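Side-chain contacts in putative sugar ABC transporter, substrate-binding protein (Clostridium phytofermentans, PDB 4WZZ), which binds L-rhamnose and probably serves as the substrate-binding component of a sugar ABC transporter: residues Pro67-Gln70 with Lys71-Glu74; Tyr76-Val79 with Ile80-Gly84; Ala195-Asp198 with Gly199-Val203. All coordinates share one frame; numbering follows the deposited sequence.

Contact 1: residues Pro67-Gln70 with Lys71-Glu74; sequences PYNQ and KESE. With RAM (alpha-L-rhamnopyranose), chain B.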
ATOM      1  N   PRO A  67       8.933  -2.577  -7.175  1.00 10.47           N
ATOM      2  CA  PRO A  67       8.085  -2.656  -8.363  1.00 10.75           C
ATOM      3  C   PRO A  67       6.648  -2.198  -8.136  1.00 10.59           C
ATOM      4  O   PRO A  67       6.028  -1.689  -9.078  1.00 13.80           O
ATOM      5  CB  PRO A  67       8.149  -4.151  -8.748  1.00 14.87           C
ATOM      6  CG  PRO A  67       9.356  -4.666  -8.098  1.00 22.58           C
ATOM      7  CD  PRO A  67       9.631  -3.845  -6.890  1.00 14.88           C
ATOM      8  N   TYR A  68       6.130  -2.373  -6.918  1.00 10.17           N
ATOM      9  CA  TYR A  68       4.781  -1.917  -6.612  1.00 10.16           C
ATOM     10  C   TYR A  68       4.701  -0.406  -6.837  1.00 10.46           C
ATOM     11  O   TYR A  68       3.755   0.101  -7.441  1.00 10.77           O
ATOM     12  CB  TYR A  68       4.418  -2.278  -5.176  1.00 10.82           C
ATOM     13  CG  TYR A  68       3.162  -1.627  -4.680  1.00 10.29           C
ATOM     14  CD1 TYR A  68       3.176  -0.318  -4.219  1.00 10.09           C
ATOM     15  CD2 TYR A  68       1.950  -2.310  -4.666  1.00 11.28           C
ATOM     16  CE1 TYR A  68       2.019   0.298  -3.756  1.00 10.35           C
ATOM     17  CE2 TYR A  68       0.786  -1.689  -4.220  1.00 11.94           C
ATOM     18  CZ  TYR A  68       0.832  -0.391  -3.766  1.00 10.45           C
ATOM     19  OH  TYR A  68      -0.325   0.220  -3.317  1.00 10.85           O
ATOM     20  N   ASN A  69       5.718   0.309  -6.384  1.00 10.47           N
ATOM     21  CA  ASN A  69       5.720   1.766  -6.521  1.00 12.33           C
ATOM     22  C   ASN A  69       5.838   2.198  -7.979  1.00 11.43           C
ATOM     23  O   ASN A  69       5.290   3.224  -8.387  1.00 12.52           O
ATOM     24  CB  ASN A  69       6.868   2.390  -5.727  1.00 10.90           C
ATOM     25  CG  ASN A  69       6.693   2.253  -4.220  1.00 10.61           C
ATOM     26  OD1 ASN A  69       5.591   2.029  -3.732  1.00 11.34           O
ATOM     27  ND2 ASN A  69       7.777   2.383  -3.483  1.00 11.20           N
ATOM     28  N   GLN A  70       6.581   1.432  -8.764  1.00 11.41           N
ATOM     29  CA  GLN A  70       6.697   1.740 -10.187  1.00 11.99           C
ATOM     30  C   GLN A  70       5.376   1.550 -10.933  1.00 12.39           C
ATOM     31  O   GLN A  70       5.068   2.297 -11.877  1.00 15.30           O
ATOM     32  CB  GLN A  70       7.818   0.893 -10.790  1.00 12.17           C
ATOM     33  CG  GLN A  70       9.136   1.325 -10.224  1.00 12.86           C
ATOM     34  CD  GLN A  70      10.269   0.328 -10.470  1.00 21.94           C
ATOM     35  OE1 GLN A  70      10.463  -0.137 -11.589  1.00 30.05           O
ATOM     36  NE2 GLN A  70      11.023   0.013  -9.421  1.00 30.07           N
ATOM     37  N   LYS A  71       4.596   0.550 -10.533  1.00 11.83           N
ATOM     38  CA  LYS A  71       3.310   0.309 -11.184  1.00 13.16           C
ATOM     39  C   LYS A  71       2.328   1.409 -10.800  1.00 13.29           C
ATOM     40  O   LYS A  71       1.528   1.851 -11.622  1.00 13.22           O
ATOM     41  CB  LYS A  71       2.770  -1.081 -10.834  1.00 12.53           C
ATOM     42  CG  LYS A  71       3.624  -2.191 -11.504  1.00 16.37           C
ATOM     43  CD  LYS A  71       3.343  -3.553 -10.981  1.00 21.51           C
ATOM     44  CE  LYS A  71       4.455  -4.562 -11.372  1.00 26.73           C
ATOM     45  NZ  LYS A  71       4.776  -4.535 -12.832  1.00 27.46           N
ATOM     46  N   GLU A  72       2.402   1.840  -9.542  1.00 11.90           N
ATOM     47  CA  GLU A  72       1.594   2.948  -9.056  1.00 12.13           C
ATOM     48  C   GLU A  72       1.903   4.223  -9.832  1.00 12.68           C
ATOM     49  O   GLU A  72       1.006   4.930 -10.310  1.00 13.88           O
ATOM     50  CB  GLU A  72       1.925   3.124  -7.577  1.00 15.62           C
ATOM     51  CG  GLU A  72       1.148   4.172  -6.818  1.00 18.22           C
ATOM     52  CD  GLU A  72       1.636   4.200  -5.396  1.00 21.40           C
ATOM     53  OE1 GLU A  72       0.971   3.592  -4.532  1.00 17.77           O
ATOM     54  OE2 GLU A  72       2.743   4.733  -5.153  1.00 21.42           O
ATOM     55  N   SER A  73       3.177   4.523  -9.976  1.00 12.66           N
ATOM     56  CA  SER A  73       3.561   5.747 -10.660  1.00 13.26           C
ATOM     57  C   SER A  73       3.260   5.678 -12.170  1.00 15.85           C
ATOM     58  O   SER A  73       2.912   6.686 -12.776  1.00 17.54           O
ATOM     59  CB  SER A  73       5.037   6.082 -10.366  1.00 16.50           C
ATOM     60  OG  SER A  73       5.896   5.070 -10.851  1.00 19.87           O
ATOM     61  N   GLU A  74       3.361   4.484 -12.751  1.00 17.05           N
ATOM     62  CA  GLU A  74       3.000   4.265 -14.155  1.00 19.62           C
ATOM     63  C   GLU A  74       1.528   4.600 -14.408  1.00 16.52           C
ATOM     64  O   GLU A  74       1.189   5.289 -15.382  1.00 16.90           O
ATOM     65  CB  GLU A  74       3.264   2.802 -14.520  1.00 20.64           C
ATOM     66  CG  GLU A  74       2.718   2.362 -15.885  1.00 29.06           C
ATOM     67  CD  GLU A  74       2.662   0.832 -16.031  1.00 39.02           C
ATOM     68  OE1 GLU A  74       3.645   0.152 -15.638  1.00 37.89           O
ATOM     69  OE2 GLU A  74       1.632   0.311 -16.533  1.00 41.42           O
TER
HETATM   70  C1  RAM B 401       4.809  -2.004  -0.475  1.00  9.99           C
HETATM   71  C2  RAM B 401       4.640  -0.555  -0.035  1.00  9.31           C
HETATM   72  C3  RAM B 401       3.230  -0.026  -0.299  1.00  9.34           C
HETATM   73  C4  RAM B 401       2.173  -1.007   0.196  1.00  8.93           C
HETATM   74  C5  RAM B 401       2.447  -2.408  -0.348  1.00  6.38           C
HETATM   75  C6  RAM B 401       1.472  -3.431   0.211  1.00  7.27           C
HETATM   76  O1  RAM B 401       4.813  -2.054  -1.859  1.00 14.55           O
HETATM   77  O2  RAM B 401       4.943  -0.533   1.326  1.00  9.58           O
HETATM   78  O3  RAM B 401       3.138   1.248   0.332  1.00  9.79           O
HETATM   79  O4  RAM B 401       0.888  -0.567  -0.206  1.00  8.74           O
HETATM   80  O5  RAM B 401       3.746  -2.825  -0.022  1.00  8.18           O
HETATM   81  O   HOH W   1       4.087   4.160  -2.840  1.00 12.57           O

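Contact 2: residues Tyr76-Val79 with Ile80-Gly84; sequences YKQV and IEANG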
ATOM      1  N   TYR A  76      -0.380   6.475 -12.602  1.00 15.12           N
ATOM      2  CA  TYR A  76      -0.607   7.891 -12.349  1.00 17.29           C
ATOM      3  C   TYR A  76      -0.200   8.698 -13.591  1.00 16.02           C
ATOM      4  O   TYR A  76      -0.965   9.531 -14.099  1.00 16.70           O
ATOM      5  CB  TYR A  76       0.213   8.349 -11.136  1.00 14.86           C
ATOM      6  CG  TYR A  76      -0.142   9.742 -10.650  1.00 15.40           C
ATOM      7  CD1 TYR A  76      -1.155   9.939  -9.734  1.00 16.33           C
ATOM      8  CD2 TYR A  76       0.548  10.852 -11.123  1.00 16.80           C
ATOM      9  CE1 TYR A  76      -1.486  11.232  -9.303  1.00 17.15           C
ATOM     10  CE2 TYR A  76       0.238  12.119 -10.703  1.00 16.54           C
ATOM     11  CZ  TYR A  76      -0.782  12.301  -9.788  1.00 16.66           C
ATOM     12  OH  TYR A  76      -1.076  13.589  -9.397  1.00 17.94           O
ATOM     13  N   LYS A  77       1.008   8.436 -14.068  1.00 15.85           N
ATOM     14  CA  LYS A  77       1.549   9.118 -15.233  1.00 16.58           C
ATOM     15  C   LYS A  77       0.668   8.886 -16.461  1.00 21.93           C
ATOM     16  O   LYS A  77       0.404   9.807 -17.234  1.00 19.99           O
ATOM     17  CB  LYS A  77       2.975   8.660 -15.506  1.00 16.41           C
ATOM     18  CG  LYS A  77       3.565   9.173 -16.829  1.00 19.25           C
ATOM     19  CD  LYS A  77       4.954   8.619 -17.010  1.00 23.94           C
ATOM     20  CE  LYS A  77       5.556   9.010 -18.353  1.00 33.99           C
ATOM     21  NZ  LYS A  77       6.901   9.644 -18.223  1.00 39.64           N
ATOM     22  N   GLN A  78       0.194   7.658 -16.626  1.00 16.98           N
ATOM     23  CA  GLN A  78      -0.582   7.321 -17.810  1.00 20.21           C
ATOM     24  C   GLN A  78      -1.812   8.218 -17.923  1.00 22.24           C
ATOM     25  O   GLN A  78      -2.093   8.788 -18.990  1.00 22.56           O
ATOM     26  CB  GLN A  78      -0.968   5.849 -17.768  1.00 23.87           C
ATOM     27  CG  GLN A  78      -1.463   5.321 -19.086  1.00 35.71           C
ATOM     28  CD  GLN A  78      -2.939   5.556 -19.264  1.00 39.12           C
ATOM     29  OE1 GLN A  78      -3.388   6.130 -20.265  1.00 42.85           O
ATOM     30  NE2 GLN A  78      -3.714   5.111 -18.287  1.00 36.37           N
ATOM     31  N   VAL A  79      -2.533   8.372 -16.820  1.00 19.42           N
ATOM     32  CA  VAL A  79      -3.768   9.164 -16.831  1.00 20.19           C
ATOM     33  C   VAL A  79      -3.484  10.660 -16.947  1.00 23.69           C
ATOM     34  O   VAL A  79      -4.155  11.372 -17.710  1.00 20.70           O
ATOM     35  CB  VAL A  79      -4.653   8.858 -15.585  1.00 19.69           C
ATOM     36  CG1 VAL A  79      -5.748   9.900 -15.397  1.00 19.83           C
ATOM     37  CG2 VAL A  79      -5.284   7.478 -15.722  1.00 21.23           C
ATOM     38  N   ILE A  80      -2.472  11.135 -16.227  1.00 18.77           N
ATOM     39  CA  ILE A  80      -2.112  12.539 -16.297  1.00 19.36           C
ATOM     40  C   ILE A  80      -1.772  12.948 -17.736  1.00 20.30           C
ATOM     41  O   ILE A  80      -2.280  13.959 -18.260  1.00 22.37           O
ATOM     42  CB  ILE A  80      -0.912  12.817 -15.385  1.00 18.78           C
ATOM     43  CG1 ILE A  80      -1.309  12.662 -13.915  1.00 18.20           C
ATOM     44  CG2 ILE A  80      -0.366  14.201 -15.654  1.00 19.53           C
ATOM     45  CD1 ILE A  80      -2.435  13.554 -13.481  1.00 18.85           C
ATOM     46  N   GLU A  81      -0.908  12.164 -18.364  1.00 19.96           N
ATOM     47  CA  GLU A  81      -0.446  12.426 -19.724  1.00 20.80           C
ATOM     48  C   GLU A  81      -1.559  12.255 -20.759  1.00 21.90           C
ATOM     49  O   GLU A  81      -1.643  13.011 -21.712  1.00 22.63           O
ATOM     50  CB  GLU A  81       0.740  11.520 -20.059  1.00 23.15           C
ATOM     51  CG  GLU A  81       2.030  11.961 -19.360  1.00 25.20           C
ATOM     52  CD  GLU A  81       3.249  11.138 -19.753  1.00 32.19           C
ATOM     53  OE1 GLU A  81       3.093  10.031 -20.332  1.00 30.80           O
ATOM     54  OE2 GLU A  81       4.372  11.601 -19.473  1.00 28.62           O
ATOM     55  N   ALA A  82      -2.392  11.244 -20.582  1.00 22.07           N
ATOM     56  CA  ALA A  82      -3.486  10.999 -21.519  1.00 25.97           C
ATOM     57  C   ALA A  82      -4.388  12.208 -21.603  1.00 27.18           C
ATOM     58  O   ALA A  82      -4.990  12.475 -22.643  1.00 31.36           O
ATOM     59  CB  ALA A  82      -4.284   9.785 -21.093  1.00 26.41           C
ATOM     60  N   ASN A  83      -4.480  12.947 -20.509  1.00 22.66           N
ATOM     61  CA  ASN A  83      -5.392  14.076 -20.441  1.00 24.48           C
ATOM     62  C   ASN A  83      -4.715  15.430 -20.616  1.00 24.32           C
ATOM     63  O   ASN A  83      -5.338  16.470 -20.418  1.00 26.56           O
ATOM     64  CB  ASN A  83      -6.185  14.014 -19.144  1.00 24.69           C
ATOM     65  CG  ASN A  83      -7.194  12.894 -19.163  1.00 30.30           C
ATOM     66  OD1 ASN A  83      -8.248  13.030 -19.786  1.00 28.99           O
ATOM     67  ND2 ASN A  83      -6.873  11.771 -18.531  1.00 27.09           N
ATOM     68  N   GLY A  84      -3.435  15.390 -20.977  1.00 24.29           N
ATOM     69  CA  GLY A  84      -2.724  16.579 -21.421  1.00 24.53           C
ATOM     70  C   GLY A  84      -1.778  17.172 -20.392  1.00 26.32           C
ATOM     71  O   GLY A  84      -1.088  18.134 -20.666  1.00 24.62           O
TER

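Contact 3: residues Ala195-Asp198 with Gly199-Val203; sequences AWID and GMKTV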
ATOM      1  N   ALA A 195      -1.424   1.360   9.956  1.00 13.14           N
ATOM      2  CA  ALA A 195      -2.881   1.308  10.004  1.00 13.34           C
ATOM      3  C   ALA A 195      -3.406  -0.121   9.865  1.00 12.68           C
ATOM      4  O   ALA A 195      -4.343  -0.526  10.584  1.00 12.99           O
ATOM      5  CB  ALA A 195      -3.493   2.225   8.944  1.00 14.19           C
ATOM      6  N   TRP A 196      -2.812  -0.888   8.953  1.00 11.86           N
ATOM      7  CA  TRP A 196      -3.206  -2.285   8.794  1.00 11.39           C
ATOM      8  C   TRP A 196      -2.885  -3.090  10.039  1.00 13.05           C
ATOM      9  O   TRP A 196      -3.664  -3.954  10.444  1.00 11.50           O
ATOM     10  CB  TRP A 196      -2.539  -2.909   7.574  1.00 10.50           C
ATOM     11  CG  TRP A 196      -2.947  -2.227   6.295  1.00 10.40           C
ATOM     12  CD1 TRP A 196      -4.164  -1.685   6.006  1.00 14.07           C
ATOM     13  CD2 TRP A 196      -2.125  -2.001   5.154  1.00 10.00           C
ATOM     14  NE1 TRP A 196      -4.154  -1.141   4.741  1.00 11.41           N
ATOM     15  CE2 TRP A 196      -2.901  -1.320   4.200  1.00 10.17           C
ATOM     16  CE3 TRP A 196      -0.796  -2.297   4.850  1.00  9.61           C
ATOM     17  CZ2 TRP A 196      -2.391  -0.942   2.944  1.00  9.95           C
ATOM     18  CZ3 TRP A 196      -0.309  -1.934   3.626  1.00 10.27           C
ATOM     19  CH2 TRP A 196      -1.094  -1.261   2.691  1.00 10.83           C
ATOM     20  N   ILE A 197      -1.721  -2.843  10.617  1.00 11.63           N
ATOM     21  CA  ILE A 197      -1.304  -3.571  11.813  1.00 11.88           C
ATOM     22  C   ILE A 197      -2.202  -3.200  12.990  1.00 13.82           C
ATOM     23  O   ILE A 197      -2.652  -4.064  13.738  1.00 13.29           O
ATOM     24  CB  ILE A 197       0.168  -3.322  12.136  1.00 12.26           C
ATOM     25  CG1 ILE A 197       1.041  -3.934  11.054  1.00 12.98           C
ATOM     26  CG2 ILE A 197       0.541  -3.955  13.502  1.00 14.27           C
ATOM     27  CD1 ILE A 197       2.465  -3.369  11.004  1.00 14.56           C
ATOM     28  N   ASP A 198      -2.519  -1.918  13.133  1.00 13.33           N
ATOM     29  CA  ASP A 198      -3.456  -1.524  14.176  1.00 16.35           C
ATOM     30  C   ASP A 198      -4.810  -2.166  13.940  1.00 14.08           C
ATOM     31  O   ASP A 198      -5.471  -2.610  14.889  1.00 14.60           O
ATOM     32  CB  ASP A 198      -3.595  -0.016  14.224  1.00 14.90           C
ATOM     33  CG  ASP A 198      -2.397   0.658  14.881  1.00 29.02           C
ATOM     34  OD1 ASP A 198      -1.618  -0.035  15.586  1.00 30.78           O
ATOM     35  OD2 ASP A 198      -2.231   1.880  14.685  1.00 29.68           O
ATOM     36  N   GLY A 199      -5.230  -2.201  12.681  1.00 13.50           N
ATOM     37  CA  GLY A 199      -6.470  -2.853  12.318  1.00 14.29           C
ATOM     38  C   GLY A 199      -6.461  -4.325  12.705  1.00 13.11           C
ATOM     39  O   GLY A 199      -7.456  -4.848  13.227  1.00 13.51           O
HETATM   40  N   MSE A 200      -5.355  -5.015  12.431  1.00 14.45           N
HETATM   41  CA  MSE A 200      -5.269  -6.443  12.733  1.00 12.38           C
HETATM   42  C   MSE A 200      -5.367  -6.632  14.238  1.00 13.06           C
HETATM   43  O   MSE A 200      -6.004  -7.564  14.715  1.00 13.30           O
HETATM   44  CB  MSE A 200      -3.961  -7.035  12.184  1.00 11.57           C
HETATM   45  CG  MSE A 200      -4.002  -7.209  10.714  1.00 10.84           C
HETATM   46 SE   MSE A 200      -2.379  -8.208  10.153  1.00 27.06          SE
HETATM   47  CE  MSE A 200      -1.298  -6.691   9.607  1.00 20.52           C
ATOM     48  N   LYS A 201      -4.726  -5.753  14.987  1.00 13.54           N
ATOM     49  CA  LYS A 201      -4.717  -5.907  16.432  1.00 14.38           C
ATOM     50  C   LYS A 201      -6.106  -5.688  16.998  1.00 15.11           C
ATOM     51  O   LYS A 201      -6.484  -6.328  17.968  1.00 15.70           O
ATOM     52  CB  LYS A 201      -3.669  -5.007  17.067  1.00 15.14           C
ATOM     53  CG  LYS A 201      -2.231  -5.508  16.734  1.00 16.73           C
ATOM     54  CD  LYS A 201      -1.161  -4.726  17.449  1.00 18.24           C
ATOM     55  CE  LYS A 201      -1.249  -3.266  17.106  1.00 21.57           C
ATOM     56  NZ  LYS A 201      -0.053  -2.532  17.590  1.00 25.55           N
ATOM     57  N   THR A 202      -6.873  -4.789  16.389  1.00 15.16           N
ATOM     58  CA  THR A 202      -8.272  -4.633  16.792  1.00 15.86           C
ATOM     59  C   THR A 202      -9.110  -5.863  16.419  1.00 15.59           C
ATOM     60  O   THR A 202      -9.860  -6.384  17.245  1.00 16.39           O
ATOM     61  CB  THR A 202      -8.849  -3.336  16.185  1.00 16.05           C
ATOM     62  OG1 THR A 202      -8.145  -2.212  16.738  1.00 19.30           O
ATOM     63  CG2 THR A 202     -10.348  -3.169  16.474  1.00 16.80           C
ATOM     64  N   VAL A 203      -9.002  -6.324  15.176  1.00 14.71           N
ATOM     65  CA  VAL A 203      -9.766  -7.463  14.704  1.00 14.49           C
ATOM     66  C   VAL A 203      -9.470  -8.700  15.553  1.00 14.69           C
ATOM     67  O   VAL A 203     -10.372  -9.463  15.913  1.00 15.15           O
ATOM     68  CB  VAL A 203      -9.428  -7.740  13.225  1.00 13.53           C
ATOM     69  CG1 VAL A 203     -10.014  -9.073  12.754  1.00 13.32           C
ATOM     70  CG2 VAL A 203      -9.918  -6.615  12.359  1.00 13.87           C
TER

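Contact 1: residues Pro67-Gln70 with Lys71-Glu74
Tyr68 and Glu72, one helical turn apart, both carry CG anti to the backbone N (chi1 169° and -177°), which brings the tyrosine ring and the glutamate carboxylate together. This is the opening of helix 67-82, the helix of a beta-alpha-beta unit in the periplasmic-binding-protein fold, and its first turns border the rhamnose pocket. Glu72 OE1 approaches Tyr68 CE1 at 3.5 Å, with the carboxylate steeply turned, 78° from the ring plane. The sugar lies over one face of the ring: rhamnose C5 is 4.1 Å above the ring plane of Tyr68, over its centre, and rhamnose O1 comes to 3.3 Å from Tyr68 CG. The tyrosine OH is bonded beyond the helix to Asp143 and Trp297. Glu72 OE1 also lies near Asp143 OD2, a crowding of like charges that may raise the proton affinity of one carboxylate. Glu72 OE2 shares a water with Asn69 OD1, at 2.7 Å and 2.8 Å from the water oxygen respectively, while Asn69 ND2 bonds to the Ser63 carbonyl. On another side of the helix the Lys71 chain runs past the Pro67 carbonyl, its CG 3.5 Å from Pro67 O.

Contact 2: residues Tyr76-Val79 with Ile80-Gly84
The last turns of helix 67-82 keep regular i to i+4 bonds, from Ile80 N to Tyr76 O (3.1 Å) and from Glu81 N to Lys77 O (2.9 Å), until Asn83 leaves helical backbone angles. Tyr76 and Ile80 pack as an apolar pair: Ile80 CG1 meets the ring at CE2 of Tyr76, 3.6 Å away, and CD1 lies a little farther off. The ring's OH reaches out to Ser310. On another side of the helix Lys77, which touches Cys87 and Ile89 of strand 86-90, forms a salt bridge, its NZ 3.4 Å from Glu81 OE2. Its chain, extended as far as CE (chi3 176°), passes close to the carboxylate, with Lys77 CG 3.5 Å from Glu81 CD and Lys77 CE only 3.1 Å from Glu81 OE2; chi4 (127°) directs NZ alone. A Schellman motif finishes the helix: Gly84, at positive phi, is its C-prime residue, Gly84 N bonds to Glu81 O at 3.1 Å, and Gly85 N to Ile80 O. Asn83 adds a second grip on the final turn. Its backbone N and its ND2 reach Val79 O from opposite faces of the carbonyl plane, ND2 at 2.9 Å with an N-H...O angle of 159°, and the acceptor lies close to the amide plane. Val79 and Asn83 lie side by side, pointing the same way, and the valine packs on Asn304, Ala307 and Tyr308 of helix 299-315.

Contact 3: residues Ala195-Asp198 with Gly199-Val203
Gly199 starts the second half of this stretch of helix 191-203 by giving its N-H to Ala195 O at 2.8 Å, one of a run of i to i+4 bonds. Being a glycine, it leaves the backbone bare over the Ala195 carbonyl. Met200, present as selenomethionine, follows with a backbone bond to Trp196 O. Its chain is stretched as far as SE and then turns there (chi3 -98°), which brings the terminal CE back over the preceding turn. The methyl lies over the Trp196 carbonyl and Ile197, with Met200 CE 3.7 Å from Trp196 O and 3.9 Å from Ile197 CG1; Trp196 CB stands at the margin, 4.5 Å from the same CE. The CG methylene closes on the carbonyl too, with Met200 CG 3.3 Å from Trp196 O. The indole of Trp196 leads away from here and belongs to the rhamnose pocket.

Lys201 bonds through its N to Ile197 O, and its side chain bends at CG-CD (chi3 -58°) to pass the isoleucine: CE is 4.1 Å from Ile197 CG2. From there NZ forms a long salt bridge with Asp198 OD1, 3.6 Å away, on the outer side of the helix. Thr202 N continues the pattern with a bond to Asp198 O at 3.0 Å. Val203 completes the helix, bonding through its N to Gly199 O.

Helix 191-203 is the connection between parallel strands 179-185 and 212-219 in a beta-alpha-beta unit. Ile197 packs on Val183 and Ser185 of strand 179-185, whereas Trp196 touches Ile163 and Val203 touches Gln165 and Met168, all three on the adjoining helix 160-174.

Contacts 1 and 2 follow each other on helix 67-82, their centres about 14 Å apart: the first lies at the sugar-binding end, the second at the far end, where the chain turns toward strand 86-90. Contact 3 comes later, on helix 191-203 beside the four-stranded parallel sheet, and its centre lies about 25 Å from that of contact 1 and about 35 Å from that of contact 2, on the opposite side of the chain's centre. Each helix joins parallel strands of a different sheet, consistent with the two-lobed build of periplasmic binding proteins. Tyr68 of contact 1 and Trp196 of contact 3 both line the rhamnose pocket, bringing the two helices to one ligand.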